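PDB 4P8B: TRAP-type transporter, periplasmic component from Cupriavidus necator, which binds (S)-2-acetolactate and, as a periplasmic solute-binding protein of family 7, probably delivers it to a TRAP-type membrane transporter. Local coordinates for residues E163-E168 / P306-A311. Residues are numbered along the deposited sequence; the frame is centred on the assembly and turned at random. Where two conformers were deposited one is given.
Sequences EIRKPE and PAEHDA
A surface salt-bridge network of Glu163, Arg165 and Glu308 ties the loop between strands 156-159 and 174-177 to the first turn of helix 306-315. The contact lies away from the acetolactate pocket of this TRAP solute-binding protein. Arg165 grips the Glu308 carboxylate side-on, with one nitrogen on each oxygen. NE of Arg165 donates to OE2 of Glu308 over 2.9 Å, nearly straight at 170° and in the guanidinium plane. NH2 of Arg165 reaches OE1 of Glu308, also at 2.9 Å. This second bond is more bent (140°) and meets the syn lone pair of OE1. The guanidinium and carboxylate planes are 40° apart, so the pairing is twisted. The Arg165 chain bends at chi3, while Glu308 stays extended beyond CG to meet it. NH1 of Arg165 turns to the other acid and bonds OE2 of Glu163 at 3.1 Å, from above that carboxylate's plane. Two carboxylates therefore share one guanidinium and fix its rotation; their negative charge probably steadies its positive charge. OE1 of Glu308 also accepts from the backbone N of Thr305, just before the helix, and OE2 of Glu163 is also hydrogen-bonded to OG1 of Thr302 on strand 300-302. Further along, Pro167 lies by Ala311, its CG 4.1 Å from Ala311 O, and also packs on Phe312 and Ala315 of the same helix. Between the salt bridge and the Pro167-Ala311 contact, a water bridges the backbones, donating to Arg165 O at 2.8 Å and to Glu308 O at 2.7 Å.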
# COMPACT_ATOMS: atom_id res chain seq x y z
N GLU A 163 15.55 -18.24 6.42
CA GLU A 163 14.11 -18.46 6.41
C GLU A 163 13.45 -17.91 7.68
O GLU A 163 13.98 -18.08 8.78
CB GLU A 163 13.86 -19.95 6.30
CG GLU A 163 12.40 -20.30 6.30
CD GLU A 163 12.15 -21.79 6.12
OE1 GLU A 163 12.94 -22.61 6.64
OE2 GLU A 163 11.16 -22.15 5.46
N ILE A 164 12.31 -17.25 7.52
CA ILE A 164 11.52 -16.77 8.64
C ILE A 164 10.27 -17.64 8.82
O ILE A 164 9.38 -17.69 7.96
CB ILE A 164 11.09 -15.30 8.43
CG1 ILE A 164 12.32 -14.40 8.33
CG2 ILE A 164 10.16 -14.85 9.54
CD1 ILE A 164 11.96 -12.92 8.11
N ARG A 165 10.23 -18.38 9.93
CA ARG A 165 9.05 -19.18 10.25
C ARG A 165 8.41 -18.76 11.57
O ARG A 165 7.28 -19.15 11.85
CB ARG A 165 9.43 -20.66 10.34
CG ARG A 165 9.99 -21.29 9.07
CD ARG A 165 9.88 -22.84 9.11
NE ARG A 165 8.47 -23.21 8.95
CZ ARG A 165 7.89 -23.45 7.77
NH1 ARG A 165 8.60 -23.47 6.65
NH2 ARG A 165 6.58 -23.70 7.72
N LYS A 166 9.13 -18.02 12.41
CA LYS A 166 8.64 -17.70 13.75
C LYS A 166 9.29 -16.40 14.20
O LYS A 166 10.32 -15.99 13.64
CB LYS A 166 8.96 -18.84 14.74
CG LYS A 166 10.46 -19.14 14.87
CD LYS A 166 10.71 -20.34 15.76
CE LYS A 166 12.19 -20.66 15.90
NZ LYS A 166 12.80 -21.07 14.62
N PRO A 167 8.70 -15.73 15.20
CA PRO A 167 9.21 -14.40 15.55
C PRO A 167 10.69 -14.40 15.89
O PRO A 167 11.42 -13.47 15.55
CB PRO A 167 8.37 -14.03 16.76
CG PRO A 167 7.07 -14.68 16.49
CD PRO A 167 7.42 -16.01 15.86
N GLU A 168 11.15 -15.47 16.51
CA GLU A 168 12.53 -15.52 16.95
C GLU A 168 13.51 -15.41 15.77
O GLU A 168 14.62 -14.89 15.91
CB GLU A 168 12.75 -16.83 17.71
CG GLU A 168 12.10 -16.87 19.11
CD GLU A 168 10.57 -17.12 19.14
OE1 GLU A 168 9.95 -17.56 18.14
OE2 GLU A 168 9.98 -16.89 20.22
N PRO A 306 -0.82 -22.85 10.14
CA PRO A 306 -1.73 -22.03 10.94
C PRO A 306 -1.18 -21.74 12.34
O PRO A 306 -1.34 -20.64 12.82
CB PRO A 306 -3.01 -22.88 10.98
CG PRO A 306 -2.96 -23.66 9.72
CD PRO A 306 -1.50 -23.98 9.50
N ALA A 307 -0.50 -22.69 12.96
CA ALA A 307 0.08 -22.43 14.28
C ALA A 307 1.19 -21.35 14.24
O ALA A 307 1.25 -20.48 15.10
CB ALA A 307 0.60 -23.71 14.90
N GLU A 308 2.06 -21.43 13.24
CA GLU A 308 3.11 -20.42 13.08
C GLU A 308 2.50 -19.03 12.87
O GLU A 308 2.98 -18.03 13.42
CB GLU A 308 4.06 -20.80 11.93
CG GLU A 308 5.02 -21.91 12.30
CD GLU A 308 5.75 -22.48 11.10
OE1 GLU A 308 5.23 -22.37 9.97
OE2 GLU A 308 6.81 -23.08 11.32
N HIS A 309 1.43 -18.97 12.09
CA HIS A 309 0.72 -17.73 11.86
C HIS A 309 0.17 -17.18 13.18
O HIS A 309 0.31 -15.99 13.48
CB HIS A 309 -0.40 -17.97 10.85
CG HIS A 309 -1.03 -16.72 10.33
ND1 HIS A 309 -2.09 -16.11 10.97
CD2 HIS A 309 -0.76 -15.97 9.23
CE1 HIS A 309 -2.44 -15.04 10.29
NE2 HIS A 309 -1.66 -14.93 9.23
N ASP A 310 -0.44 -18.03 13.98
CA ASP A 310 -1.01 -17.56 15.23
C ASP A 310 0.06 -17.06 16.20
O ASP A 310 -0.20 -16.15 17.00
CB ASP A 310 -1.86 -18.63 15.90
CG ASP A 310 -2.75 -18.07 16.97
OD1 ASP A 310 -3.72 -17.37 16.61
OD2 ASP A 310 -2.47 -18.30 18.16
N ALA A 311 1.26 -17.63 16.15
CA ALA A 311 2.34 -17.14 16.99
C ALA A 311 2.75 -15.71 16.59
O ALA A 311 3.06 -14.88 17.45
CB ALA A 311 3.52 -18.07 16.91
O HOH W 1 5.57 -18.65 14.00